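PDB 6NPS: AxyAgu115A from Amphibacillus xylanus NBRC 15112, which is a family GH115 alpha-glucuronidase, which probably hydrolyses the bonds that hold glucuronic acid side groups on arabinoglucuronoxylan. Local coordinates for residues P347-L352 with I379-D384; R391-E396 with F441-L446; Q540-I545 with L581-L586; Q608-L613 with P653-V658. The protein carries 3 engineered substitutions. All blocks are in the same frame, centred on the assembly; numbering follows the deposited sequence. Where two conformers were deposited one is given.

Interaction 1 of 4, residues P347-L352 with I379-D384; sequences PRMLAL and ILMLCD
Met349 and Met381 meet on the inner face of a parallel TIM-barrel sheet, where strands 348-351 and 379-383 are joined by a beta-alpha-beta crossover through helix 356-361. Both methionines start out alike, with CG anti to the backbone N (chi1 -180° and -173°), and then part ways. Met349 bends at chi2 (-97°), which lays its SD 3.7 Å from CB of Met381, and a further bend at chi3 sets its CE near the end of the Met381 chain. Met381 runs straight until its last torsion, where a turn brings CE over the methyl of Ala351, 3.6 Å from CB. Trp214 of strand 212-214 touches both methionine side chains from across the barrel. The other face of the sheet carries Leu350 and Leu380, whose CD2 methyls lie 4.3 Å apart, and Phe360 of helix 356-361 packs on Leu380 there. Between the faces, four backbone hydrogen bonds alternate in parallel register, the shortest running from Leu352 N to Met381 O at 2.7 Å. Leu352 and Leu382 run alongside one another, with CD1 of the first 3.8 Å from CD2 of the second. Past the last direct bond a water continues the ladder: it accepts from Cys383 N and also bonds Leu352 O, each at 2.9 Å.

Interaction 2 of 4, residues R391-E396 with F441-L446; sequences RTLPTE and FGVRDL
The carbonyl O of Phe441 rests against the ring of Pro394, with CB nearest at 3.5 Å and CG and CD close behind. These residues belong to two loops of the TIM barrel: 391-396 follows strand 379-383, while 441-446 carries the chain from helix 428-440 into strand 446-450. The helix closes in a Schellman motif, with Gly442 as the C-prime residue at positive phi; Val443 N bonds Ala438 O and Gly442 N bonds Tyr439 O. That turn places the Phe441 ring and the Val443 side chain against the other loop.

The contact between the loops is carried by nonpolar groups. Leu393 comes crosswise to Phe441 and sets its CD1 methyl over one ring face, a CH-pi contact 3.8 Å from the centroid. A chi1 near -67°, with CG beside the leucine's own backbone N, carries CD1 to that position. The CB of Leu393 makes a contact of its own, against CD2 and CG of Phe441. Val443 sends CG2 to the proline, 3.6 Å from Pro394 CD. Strand 405-410 backs this cluster, its Tyr405 and Met407 both packing on Val443, and Leu382 of strand 379-383 joins them. Round the ring, the leucine takes a face and the proline backbone takes the edge: Pro394 O lies in the plane of the Phe441 ring, 3.5 Å from CD2.

Interaction 3 of 4, residues Q540-I545 with L581-L586; sequences QLLDRI and LQKMWL
An antiparallel helical hairpin, made by helices 537-558 and 564-596, holds this contact: the short segments run at 146° to each other with axes 10.1 Å apart at closest approach. Leu586 is the residue on which the first helix converges. Its CD1 methyl touches Leu541, 3.7 Å from CD2, and also Ile545, 3.9 Å from CD1, while its CB lies against Leu542. Leu541 reaches it by holding CG anti to the backbone N (chi1 -179°), which turns the side chain nearly perpendicular to that of Leu586. Leu542 and Leu586 instead pass flank to flank, each heading for the other's helix, with Leu542 CD2 3.9 Å from Leu586 CB.

The same Leu542 methyl rests on an aliphatic part of a charged residue, 3.8 Å from CG of Lys583. The lysine stays extended beyond that carbon, and its amino group leads away from residues 540-545 to a long, weak ion pair with Asp546, the next residue along the first helix. Ile545 divides its branches between neighbours on the second helix: CD1 comes 3.8 Å from Gln582 CB, and CG2 lies near Lys583 CB at 4.1 Å. The amide of the glutamine looks elsewhere, its NE2 being hydrogen-bonded to Arg520 O rather than to the hairpin partner.

Helix 500-519 contributes Ile516, which packs on both Leu541 and Gln582, whereas Met584 and Lys583 touch helix 601-629, so that helix 564-596 lies between its chain neighbours in a bundle of helices.

Interaction 4 of 4, residues Q608-L613 with P653-V658; sequences QVKACL and PVLSYV
Val609 and Leu655 are brought together by their first torsions: in the valine CG1 stands anti to the backbone N (chi1 173°), and in the leucine CG sits beside it (chi1 -51°). Leu655 points toward the helix as Val609 points toward the strand. Leu655 CD2 touches both Val609 CB and CG1, the latter at 3.6 Å. Pro653 adds a second apolar neighbour on the same branch of the valine, with CB 3.8 Å from Val609 CG1. Leu587 of helix 564-596 also packs on Val609, which therefore packs against both that helix and the 653-658 segment.

The contact lays a short beta strand, 655-657, against the long helix 601-629; the two segments run nearly antiparallel, at 155°, with a closest axis approach of 10.1 Å. This strand lies at the dimer interface: Leu655 and Tyr657 pair in an antiparallel ladder with a strand of the second subunit, so the sheet continues from one chain to the other. The ring of Tyr657 also meets Tyr657 of the second subunit, their planes at about 85°.

Toward the interface the contact turns partly polar. Glu607, one helical turn before Lys610, accepts a hydrogen bond from Tyr657 OH and forms a salt bridge with Lys610 NZ. The lysine was modelled in two conformers, so finer details of its position are doubtful; in the one described it bends at chi3, and its CE lies 3.9 Å from Leu655 CD1.

In the fold
Interactions 1 and 2 belong to one module, the TIM barrel, with centres 11 Å apart. They touch where Leu382 CD1 meets Pro394 CD at 3.6 Å, so Leu382 of the strand pair packs on the loop contact. Interactions 3 and 4 form a second group, 14 Å apart between centres, in which helix 564-596 of interaction 3 packs on helix 601-629 of interaction 4: Met584 CB lies 3.5 Å from Cys612 CB, linking the hairpin to the helix beside the dimer interface. The groups lie on opposite sides of the chain's centre, interactions 1 and 4 being about 47 Å apart between centres. In TIM-barrel enzymes catalysis occurs at the C-terminal strand ends, the end where Leu352 and Cys383 of interaction 1 lie.

Interaction 1 of 4, residues P347-L352 with I379-D384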
loop_
_atom_site.group_PDB
_atom_site.type_symbol
_atom_site.label_atom_id
_atom_site.label_comp_id
_atom_site.label_asym_id
_atom_site.label_seq_id
_atom_site.Cartn_x
_atom_site.Cartn_y
_atom_site.Cartn_z
ATOM N N PRO A 347 26.535 -15.673 48.716
ATOM C CA PRO A 347 26.491 -15.189 47.320
ATOM C C PRO A 347 25.261 -14.314 47.099
ATOM O O PRO A 347 24.123 -14.713 47.380
ATOM C CB PRO A 347 26.424 -16.476 46.486
ATOM C CG PRO A 347 26.878 -17.576 47.416
ATOM C CD PRO A 347 26.432 -17.136 48.815
ATOM N N ARG A 348 25.500 -13.108 46.598
ATOM C CA ARG A 348 24.431 -12.178 46.303
ATOM C C ARG A 348 24.698 -11.558 44.941
ATOM O O ARG A 348 25.846 -11.519 44.469
ATOM C CB ARG A 348 24.310 -11.081 47.362
ATOM C CG ARG A 348 23.947 -11.565 48.763
ATOM C CD ARG A 348 24.457 -10.580 49.830
ATOM N NE ARG A 348 25.916 -10.637 49.952
ATOM C CZ ARG A 348 26.689 -9.606 50.294
ATOM N NH1 ARG A 348 26.154 -8.420 50.579
ATOM N NH2 ARG A 348 28.002 -9.763 50.372
ATOM N N MET A 349 23.614 -11.080 44.316
ATOM C CA MET A 349 23.679 -10.549 42.958
ATOM C C MET A 349 22.751 -9.342 42.848
ATOM O O MET A 349 21.614 -9.370 43.332
ATOM C CB MET A 349 23.284 -11.616 41.927
ATOM C CG MET A 349 23.322 -11.152 40.442
ATOM S SD MET A 349 21.648 -10.658 39.864
ATOM C CE MET A 349 20.876 -12.278 39.687
ATOM N N LEU A 350 23.238 -8.295 42.184
ATOM C CA LEU A 350 22.439 -7.121 41.869
ATOM C C LEU A 350 22.361 -7.014 40.353
ATOM O O LEU A 350 23.393 -6.984 39.676
ATOM C CB LEU A 350 23.040 -5.864 42.492
ATOM C CG LEU A 350 22.337 -4.614 41.964
ATOM C CD1 LEU A 350 20.910 -4.541 42.540
ATOM C CD2 LEU A 350 23.146 -3.382 42.347
ATOM N N ALA A 351 21.149 -7.016 39.817
ATOM C CA ALA A 351 20.963 -6.962 38.378
ATOM C C ALA A 351 21.033 -5.514 37.913
ATOM O O ALA A 351 20.268 -4.673 38.391
ATOM C CB ALA A 351 19.626 -7.587 38.002
ATOM N N LEU A 352 21.951 -5.205 36.998
ATOM C CA LEU A 352 21.903 -3.918 36.301
ATOM C C LEU A 352 21.061 -4.040 35.027
ATOM O O LEU A 352 21.517 -3.767 33.923
ATOM C CB LEU A 352 23.310 -3.429 35.991
ATOM C CG LEU A 352 24.205 -3.457 37.214
ATOM C CD1 LEU A 352 25.558 -2.864 36.882
ATOM C CD2 LEU A 352 23.557 -2.739 38.394
ATOM N N ILE A 379 27.912 -9.907 43.340
ATOM C CA ILE A 379 28.036 -10.058 41.891
ATOM C C ILE A 379 27.206 -8.983 41.200
ATOM O O ILE A 379 26.018 -8.831 41.486
ATOM C CB ILE A 379 27.556 -11.445 41.442
ATOM C CG1 ILE A 379 28.370 -12.561 42.107
ATOM C CG2 ILE A 379 27.632 -11.543 39.904
ATOM C CD1 ILE A 379 27.570 -13.860 42.207
ATOM N N LEU A 380 27.805 -8.276 40.237
ATOM C CA LEU A 380 27.113 -7.202 39.524
ATOM C C LEU A 380 26.734 -7.759 38.171
ATOM O O LEU A 380 27.598 -7.974 37.305
ATOM C CB LEU A 380 27.985 -5.952 39.424
ATOM C CG LEU A 380 28.351 -5.321 40.781
ATOM C CD1 LEU A 380 29.370 -4.196 40.677
ATOM C CD2 LEU A 380 27.097 -4.774 41.450
ATOM N N MET A 381 25.454 -8.052 37.992
ATOM C CA MET A 381 25.035 -8.766 36.797
ATOM C C MET A 381 24.665 -7.749 35.724
ATOM O O MET A 381 23.677 -7.015 35.876
ATOM C CB MET A 381 23.867 -9.707 37.070
ATOM C CG MET A 381 23.597 -10.560 35.813
ATOM S SD MET A 381 22.165 -11.614 35.986
ATOM C CE MET A 381 20.902 -10.393 36.238
ATOM N N LEU A 382 25.485 -7.675 34.668
ATOM C CA LEU A 382 25.187 -6.866 33.495
ATOM C C LEU A 382 24.200 -7.627 32.612
ATOM O O LEU A 382 23.994 -8.838 32.763
ATOM C CB LEU A 382 26.474 -6.542 32.708
ATOM C CG LEU A 382 27.511 -5.776 33.560
ATOM C CD1 LEU A 382 28.915 -5.828 32.992
ATOM C CD2 LEU A 382 27.084 -4.343 33.756
ATOM N N CYS A 383 23.589 -6.918 31.672
ATOM C CA CYS A 383 22.552 -7.540 30.864
ATOM C C CYS A 383 22.770 -7.117 29.427
ATOM O O CYS A 383 23.291 -6.020 29.174
ATOM C CB CYS A 383 21.152 -7.130 31.352
ATOM S SG CYS A 383 20.968 -7.431 33.182
ATOM N N ASP A 384 22.399 -7.996 28.490
ATOM C CA ASP A 384 22.317 -7.580 27.092
ATOM C C ASP A 384 21.081 -6.696 26.891
ATOM O O ASP A 384 20.372 -6.338 27.835
ATOM C CB ASP A 384 22.303 -8.791 26.157
ATOM C CG ASP A 384 20.958 -9.552 26.155
ATOM O OD1 ASP A 384 20.053 -9.285 26.990
ATOM O OD2 ASP A 384 20.807 -10.453 25.274
HETATM O O HOH W 1 23.587 -4.073 31.859
#

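Interaction 2 of 4, residues R391-E396 with F441-L446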
loop_
_atom_site.group_PDB
_atom_site.type_symbol
_atom_site.label_atom_id
_atom_site.label_comp_id
_atom_site.label_asym_id
_atom_site.label_seq_id
_atom_site.Cartn_x
_atom_site.Cartn_y
_atom_site.Cartn_z
ATOM N N ARG A 391 25.412 -4.629 26.394
ATOM C CA ARG A 391 25.383 -3.208 26.695
ATOM C C ARG A 391 26.748 -2.794 27.236
ATOM O O ARG A 391 27.777 -3.165 26.661
ATOM C CB ARG A 391 24.233 -2.923 27.690
ATOM C CG ARG A 391 22.859 -3.303 27.094
ATOM C CD ARG A 391 21.721 -3.080 28.128
ATOM N NE ARG A 391 21.620 -1.666 28.431
ATOM C CZ ARG A 391 20.839 -1.149 29.373
ATOM N NH1 ARG A 391 20.086 -1.943 30.133
ATOM N NH2 ARG A 391 20.824 0.164 29.564
ATOM N N THR A 392 26.793 -2.018 28.311
ATOM C CA THR A 392 28.097 -1.627 28.830
ATOM C C THR A 392 28.749 -2.794 29.556
ATOM O O THR A 392 28.096 -3.772 29.945
ATOM C CB THR A 392 28.007 -0.441 29.771
ATOM O OG1 THR A 392 27.289 -0.835 30.941
ATOM C CG2 THR A 392 27.315 0.716 29.071
ATOM N N LEU A 393 30.062 -2.688 29.714
ATOM C CA LEU A 393 30.899 -3.760 30.220
ATOM C C LEU A 393 31.902 -3.134 31.180
ATOM O O LEU A 393 32.129 -1.917 31.142
ATOM C CB LEU A 393 31.605 -4.466 29.048
ATOM C CG LEU A 393 30.704 -5.254 28.068
ATOM C CD1 LEU A 393 31.550 -5.754 26.885
ATOM C CD2 LEU A 393 29.940 -6.444 28.752
ATOM N N PRO A 394 32.544 -3.935 32.028
ATOM C CA PRO A 394 33.459 -3.350 33.023
ATOM C C PRO A 394 34.644 -2.619 32.385
ATOM O O PRO A 394 35.303 -3.133 31.475
ATOM C CB PRO A 394 33.921 -4.566 33.833
ATOM C CG PRO A 394 32.829 -5.591 33.641
ATOM C CD PRO A 394 32.392 -5.389 32.214
ATOM N N THR A 395 34.892 -1.394 32.852
ATOM C CA THR A 395 36.161 -0.730 32.608
ATOM C C THR A 395 37.251 -1.420 33.433
ATOM O O THR A 395 36.982 -2.222 34.339
ATOM C CB THR A 395 36.102 0.736 33.026
ATOM O OG1 THR A 395 35.901 0.812 34.450
ATOM C CG2 THR A 395 34.955 1.444 32.355
ATOM N N GLU A 396 38.497 -1.039 33.162
ATOM C CA GLU A 396 39.638 -1.629 33.850
ATOM C C GLU A 396 39.541 -1.374 35.346
ATOM O O GLU A 396 39.829 -2.261 36.151
ATOM C CB GLU A 396 40.948 -1.060 33.302
ATOM C CG GLU A 396 41.438 -1.739 32.033
ATOM C CD GLU A 396 42.595 -1.002 31.387
ATOM O OE1 GLU A 396 42.665 0.237 31.529
ATOM O OE2 GLU A 396 43.433 -1.662 30.738
ATOM N N PHE A 441 36.167 -8.664 28.735
ATOM C CA PHE A 441 36.050 -7.491 29.590
ATOM C C PHE A 441 35.944 -7.859 31.077
ATOM O O PHE A 441 35.617 -6.991 31.895
ATOM C CB PHE A 441 34.832 -6.656 29.196
ATOM C CG PHE A 441 35.068 -5.708 28.024
ATOM C CD1 PHE A 441 35.128 -6.202 26.731
ATOM C CD2 PHE A 441 35.204 -4.330 28.237
ATOM C CE1 PHE A 441 35.313 -5.349 25.646
ATOM C CE2 PHE A 441 35.388 -3.465 27.182
ATOM C CZ PHE A 441 35.434 -3.977 25.872
ATOM N N GLY A 442 36.151 -9.121 31.433
ATOM C CA GLY A 442 36.178 -9.502 32.828
ATOM C C GLY A 442 34.835 -9.875 33.412
ATOM O O GLY A 442 34.667 -9.788 34.627
ATOM N N VAL A 443 33.880 -10.310 32.599
ATOM C CA VAL A 443 32.588 -10.791 33.093
ATOM C C VAL A 443 32.695 -12.302 33.197
ATOM O O VAL A 443 32.451 -13.022 32.223
ATOM C CB VAL A 443 31.427 -10.394 32.183
ATOM C CG1 VAL A 443 30.076 -10.912 32.803
ATOM C CG2 VAL A 443 31.373 -8.875 32.037
ATOM N N ARG A 444 33.016 -12.793 34.385
ATOM C CA ARG A 444 33.441 -14.176 34.504
ATOM C C ARG A 444 32.838 -14.924 35.675
ATOM O O ARG A 444 33.129 -16.112 35.827
ATOM C CB ARG A 444 34.971 -14.246 34.621
ATOM C CG ARG A 444 35.662 -13.782 33.369
ATOM C CD ARG A 444 37.150 -13.703 33.534
ATOM N NE ARG A 444 37.728 -13.022 32.390
ATOM C CZ ARG A 444 39.032 -12.875 32.193
ATOM N NH1 ARG A 444 39.905 -13.381 33.076
ATOM N NH2 ARG A 444 39.469 -12.204 31.142
ATOM N N ASP A 445 32.018 -14.291 36.502
ATOM C CA ASP A 445 31.514 -14.983 37.681
ATOM C C ASP A 445 30.160 -15.637 37.468
ATOM O O ASP A 445 29.891 -16.696 38.044
ATOM C CB ASP A 445 31.446 -14.008 38.848
ATOM C CG ASP A 445 32.820 -13.811 39.494
ATOM O OD1 ASP A 445 33.712 -13.201 38.848
ATOM O OD2 ASP A 445 33.015 -14.300 40.629
ATOM N N LEU A 446 29.307 -15.063 36.632
ATOM C CA LEU A 446 27.987 -15.648 36.467
ATOM C C LEU A 446 27.526 -15.414 35.039
ATOM O O LEU A 446 27.624 -14.291 34.543
ATOM C CB LEU A 446 27.005 -15.014 37.480
ATOM C CG LEU A 446 25.581 -15.567 37.500
ATOM C CD1 LEU A 446 24.949 -15.383 38.908
ATOM C CD2 LEU A 446 24.736 -14.821 36.502
#

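Interaction 3 of 4, residues Q540-I545 with L581-L586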
loop_
_atom_site.group_PDB
_atom_site.type_symbol
_atom_site.label_atom_id
_atom_site.label_comp_id
_atom_site.label_asym_id
_atom_site.label_seq_id
_atom_site.Cartn_x
_atom_site.Cartn_y
_atom_site.Cartn_z
ATOM N N GLN A 540 17.338 -15.459 -4.491
ATOM C CA GLN A 540 18.470 -16.206 -3.941
ATOM C C GLN A 540 18.114 -16.852 -2.599
ATOM O O GLN A 540 18.482 -18.002 -2.341
ATOM C CB GLN A 540 19.699 -15.297 -3.797
ATOM C CG GLN A 540 20.437 -15.214 -5.124
ATOM C CD GLN A 540 21.385 -14.034 -5.247
ATOM O OE1 GLN A 540 21.694 -13.340 -4.265
ATOM N NE2 GLN A 540 21.870 -13.816 -6.463
ATOM N N LEU A 541 17.402 -16.137 -1.724
ATOM C CA LEU A 541 17.034 -16.750 -0.442
ATOM C C LEU A 541 16.007 -17.879 -0.635
ATOM O O LEU A 541 16.139 -18.955 -0.037
ATOM C CB LEU A 541 16.499 -15.663 0.500
ATOM C CG LEU A 541 16.080 -16.089 1.905
ATOM C CD1 LEU A 541 17.234 -16.952 2.521
ATOM C CD2 LEU A 541 15.825 -14.843 2.753
ATOM N N LEU A 542 15.002 -17.678 -1.515
ATOM C CA LEU A 542 14.064 -18.771 -1.837
ATOM C C LEU A 542 14.785 -20.020 -2.334
ATOM O O LEU A 542 14.386 -21.156 -2.011
ATOM C CB LEU A 542 13.036 -18.304 -2.894
ATOM C CG LEU A 542 11.928 -17.456 -2.247
ATOM C CD1 LEU A 542 11.109 -16.723 -3.323
ATOM C CD2 LEU A 542 10.979 -18.317 -1.361
ATOM N N ASP A 543 15.819 -19.840 -3.164
ATOM C CA ASP A 543 16.544 -20.993 -3.677
ATOM C C ASP A 543 17.335 -21.691 -2.574
ATOM O O ASP A 543 17.383 -22.921 -2.541
ATOM C CB ASP A 543 17.472 -20.574 -4.811
ATOM C CG ASP A 543 16.711 -20.157 -6.051
ATOM O OD1 ASP A 543 15.531 -20.559 -6.181
ATOM O OD2 ASP A 543 17.297 -19.421 -6.887
ATOM N N ARG A 544 17.977 -20.929 -1.679
ATOM C CA ARG A 544 18.615 -21.520 -0.492
ATOM C C ARG A 544 17.619 -22.286 0.370
ATOM O O ARG A 544 17.899 -23.398 0.829
ATOM C CB ARG A 544 19.285 -20.425 0.344
ATOM C CG ARG A 544 20.693 -20.063 -0.115
ATOM C CD ARG A 544 21.151 -18.717 0.420
ATOM N NE ARG A 544 21.467 -18.763 1.848
ATOM C CZ ARG A 544 21.342 -17.723 2.673
ATOM N NH1 ARG A 544 20.909 -16.561 2.205
ATOM N NH2 ARG A 544 21.655 -17.843 3.955
ATOM N N ILE A 545 16.464 -21.675 0.650
ATOM C CA ILE A 545 15.431 -22.328 1.438
ATOM C C ILE A 545 14.967 -23.606 0.770
ATOM O O ILE A 545 14.797 -24.640 1.430
ATOM C CB ILE A 545 14.250 -21.360 1.670
ATOM C CG1 ILE A 545 14.677 -20.267 2.635
ATOM C CG2 ILE A 545 13.010 -22.135 2.138
ATOM C CD1 ILE A 545 13.629 -19.105 2.792
ATOM N N LEU A 581 8.210 -20.559 7.186
ATOM C CA LEU A 581 7.648 -19.240 7.477
ATOM C C LEU A 581 8.339 -18.145 6.663
ATOM O O LEU A 581 7.672 -17.222 6.169
ATOM C CB LEU A 581 7.818 -18.940 8.966
ATOM C CG LEU A 581 7.233 -17.588 9.400
ATOM C CD1 LEU A 581 6.772 -17.784 10.834
ATOM C CD2 LEU A 581 8.306 -16.494 9.375
ATOM N N GLN A 582 9.680 -18.191 6.565
ATOM C CA GLN A 582 10.398 -17.229 5.722
ATOM C C GLN A 582 9.904 -17.326 4.273
ATOM O O GLN A 582 9.581 -16.316 3.640
ATOM C CB GLN A 582 11.901 -17.479 5.771
ATOM C CG GLN A 582 12.533 -17.387 7.144
ATOM C CD GLN A 582 12.927 -15.973 7.495
ATOM O OE1 GLN A 582 13.228 -15.171 6.610
ATOM N NE2 GLN A 582 12.915 -15.649 8.787
ATOM N N LYS A 583 9.808 -18.551 3.755
ATOM C CA LYS A 583 9.383 -18.765 2.373
ATOM C C LYS A 583 8.001 -18.189 2.121
ATOM O O LYS A 583 7.751 -17.564 1.079
ATOM C CB LYS A 583 9.401 -20.254 2.083
ATOM C CG LYS A 583 8.833 -20.683 0.728
ATOM C CD LYS A 583 8.963 -22.217 0.642
ATOM C CE LYS A 583 8.333 -22.815 -0.622
ATOM N NZ LYS A 583 8.254 -24.312 -0.378
ATOM N N MET A 584 7.083 -18.423 3.052
ATOM C CA MET A 584 5.723 -17.923 2.926
ATOM C C MET A 584 5.717 -16.428 2.688
ATOM O O MET A 584 5.015 -15.933 1.804
ATOM C CB MET A 584 4.925 -18.240 4.190
ATOM C CG MET A 584 3.494 -17.688 4.141
ATOM S SD MET A 584 2.627 -18.093 5.704
ATOM C CE MET A 584 3.414 -16.946 6.820
ATOM N N TRP A 585 6.473 -15.691 3.498
ATOM C CA TRP A 585 6.487 -14.237 3.385
ATOM C C TRP A 585 7.212 -13.758 2.134
ATOM O O TRP A 585 6.844 -12.730 1.565
ATOM C CB TRP A 585 7.134 -13.632 4.621
ATOM C CG TRP A 585 6.215 -13.667 5.834
ATOM C CD1 TRP A 585 6.427 -14.341 7.001
ATOM C CD2 TRP A 585 4.980 -12.967 5.981
ATOM N NE1 TRP A 585 5.393 -14.099 7.877
ATOM C CE2 TRP A 585 4.486 -13.263 7.275
ATOM C CE3 TRP A 585 4.239 -12.109 5.135
ATOM C CZ2 TRP A 585 3.282 -12.738 7.765
ATOM C CZ3 TRP A 585 3.041 -11.591 5.613
ATOM C CH2 TRP A 585 2.575 -11.900 6.930
ATOM N N LEU A 586 8.312 -14.418 1.768
ATOM C CA LEU A 586 9.034 -14.068 0.558
ATOM C C LEU A 586 8.163 -14.286 -0.680
ATOM O O LEU A 586 8.136 -13.432 -1.571
ATOM C CB LEU A 586 10.319 -14.886 0.465
ATOM C CG LEU A 586 11.357 -14.546 1.537
ATOM C CD1 LEU A 586 12.440 -15.609 1.493
ATOM C CD2 LEU A 586 11.933 -13.212 1.296
#

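Interaction 4 of 4, residues Q608-L613 with P653-V658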
loop_
_atom_site.group_PDB
_atom_site.type_symbol
_atom_site.label_atom_id
_atom_site.label_comp_id
_atom_site.label_asym_id
_atom_site.label_seq_id
_atom_site.Cartn_x
_atom_site.Cartn_y
_atom_site.Cartn_z
ATOM N N GLN A 608 0.717 -20.623 -3.594
ATOM C CA GLN A 608 1.916 -21.100 -2.898
ATOM C C GLN A 608 2.013 -20.516 -1.483
ATOM O O GLN A 608 2.429 -21.213 -0.550
ATOM C CB GLN A 608 3.158 -20.782 -3.733
ATOM C CG GLN A 608 3.218 -21.694 -4.955
ATOM C CD GLN A 608 4.323 -21.320 -5.915
ATOM O OE1 GLN A 608 4.841 -20.211 -5.883
ATOM N NE2 GLN A 608 4.690 -22.259 -6.790
ATOM N N VAL A 609 1.613 -19.251 -1.299
ATOM C CA VAL A 609 1.604 -18.661 0.037
ATOM C C VAL A 609 0.640 -19.415 0.934
ATOM O O VAL A 609 0.978 -19.797 2.062
ATOM C CB VAL A 609 1.264 -17.162 -0.049
ATOM C CG1 VAL A 609 1.083 -16.563 1.386
ATOM C CG2 VAL A 609 2.346 -16.397 -0.837
ATOM N N LYS A 610 -0.559 -19.673 0.417
ATOM C CA LYS A 610 -1.587 -20.410 1.141
ATOM C C LYS A 610 -1.091 -21.784 1.575
ATOM O O LYS A 610 -1.359 -22.242 2.703
ATOM C CB LYS A 610 -2.821 -20.544 0.235
ATOM C CG LYS A 610 -4.163 -20.455 0.888
ATOM C CD LYS A 610 -5.328 -20.790 -0.097
ATOM C CE LYS A 610 -5.193 -20.077 -1.427
ATOM N NZ LYS A 610 -6.459 -20.213 -2.275
ATOM N N ALA A 611 -0.366 -22.473 0.688
ATOM C CA ALA A 611 0.127 -23.814 1.037
ATOM C C ALA A 611 1.186 -23.766 2.137
ATOM O O ALA A 611 1.272 -24.693 2.952
ATOM C CB ALA A 611 0.703 -24.510 -0.195
ATOM N N CYS A 612 2.044 -22.735 2.130
ATOM C CA CYS A 612 2.997 -22.541 3.231
ATOM C C CYS A 612 2.282 -22.353 4.552
ATOM O O CYS A 612 2.704 -22.887 5.602
ATOM C CB CYS A 612 3.890 -21.325 2.958
ATOM S SG CYS A 612 5.122 -21.654 1.695
ATOM N N LEU A 613 1.225 -21.559 4.552
ATOM C CA LEU A 613 0.508 -21.357 5.806
ATOM C C LEU A 613 -0.099 -22.663 6.322
ATOM O O LEU A 613 -0.097 -22.935 7.532
ATOM C CB LEU A 613 -0.574 -20.289 5.616
ATOM C CG LEU A 613 -1.251 -19.889 6.927
ATOM C CD1 LEU A 613 -0.209 -19.208 7.809
ATOM C CD2 LEU A 613 -2.394 -18.945 6.656
ATOM N N PRO A 653 -0.579 -13.374 6.021
ATOM C CA PRO A 653 -0.356 -12.757 4.694
ATOM C C PRO A 653 -1.675 -12.486 4.001
ATOM O O PRO A 653 -2.616 -13.281 4.085
ATOM C CB PRO A 653 0.446 -13.820 3.925
ATOM C CG PRO A 653 1.020 -14.715 4.985
ATOM C CD PRO A 653 0.106 -14.679 6.167
ATOM N N VAL A 654 -1.752 -11.345 3.328
ATOM C CA VAL A 654 -2.908 -11.024 2.509
ATOM C C VAL A 654 -2.568 -11.433 1.073
ATOM O O VAL A 654 -1.508 -11.059 0.551
ATOM C CB VAL A 654 -3.245 -9.528 2.585
ATOM C CG1 VAL A 654 -4.416 -9.190 1.612
ATOM C CG2 VAL A 654 -3.614 -9.124 4.026
ATOM N N LEU A 655 -3.435 -12.215 0.441
ATOM C CA LEU A 655 -3.141 -12.724 -0.904
ATOM C C LEU A 655 -3.712 -11.764 -1.930
ATOM O O LEU A 655 -4.846 -11.298 -1.777
ATOM C CB LEU A 655 -3.778 -14.091 -1.137
ATOM C CG LEU A 655 -3.502 -15.134 -0.059
ATOM C CD1 LEU A 655 -4.243 -16.390 -0.424
ATOM C CD2 LEU A 655 -2.014 -15.374 -0.006
ATOM N N SER A 656 -2.962 -11.511 -3.002
ATOM C CA SER A 656 -3.451 -10.650 -4.072
ATOM C C SER A 656 -3.749 -11.534 -5.269
ATOM O O SER A 656 -2.921 -12.374 -5.624
ATOM C CB SER A 656 -2.413 -9.606 -4.463
ATOM O OG SER A 656 -2.163 -8.686 -3.407
ATOM N N TYR A 657 -4.915 -11.360 -5.876
ATOM C CA TYR A 657 -5.251 -12.064 -7.103
ATOM C C TYR A 657 -5.524 -11.074 -8.224
ATOM O O TYR A 657 -6.073 -10.000 -8.005
ATOM C CB TYR A 657 -6.469 -12.973 -6.944
ATOM C CG TYR A 657 -6.169 -14.221 -6.163
ATOM C CD1 TYR A 657 -6.251 -14.211 -4.757
ATOM C CD2 TYR A 657 -5.827 -15.399 -6.792
ATOM C CE1 TYR A 657 -6.005 -15.347 -4.011
ATOM C CE2 TYR A 657 -5.563 -16.565 -6.046
ATOM C CZ TYR A 657 -5.664 -16.519 -4.650
ATOM O OH TYR A 657 -5.428 -17.620 -3.876
ATOM N N VAL A 658 -5.174 -11.465 -9.440
ATOM C CA VAL A 658 -5.243 -10.568 -10.597
ATOM C C VAL A 658 -6.408 -10.990 -11.468
ATOM O O VAL A 658 -6.721 -12.184 -11.557
ATOM C CB VAL A 658 -3.886 -10.642 -11.327
ATOM C CG1 VAL A 658 -3.962 -10.205 -12.735
ATOM C CG2 VAL A 658 -2.838 -9.826 -10.518
#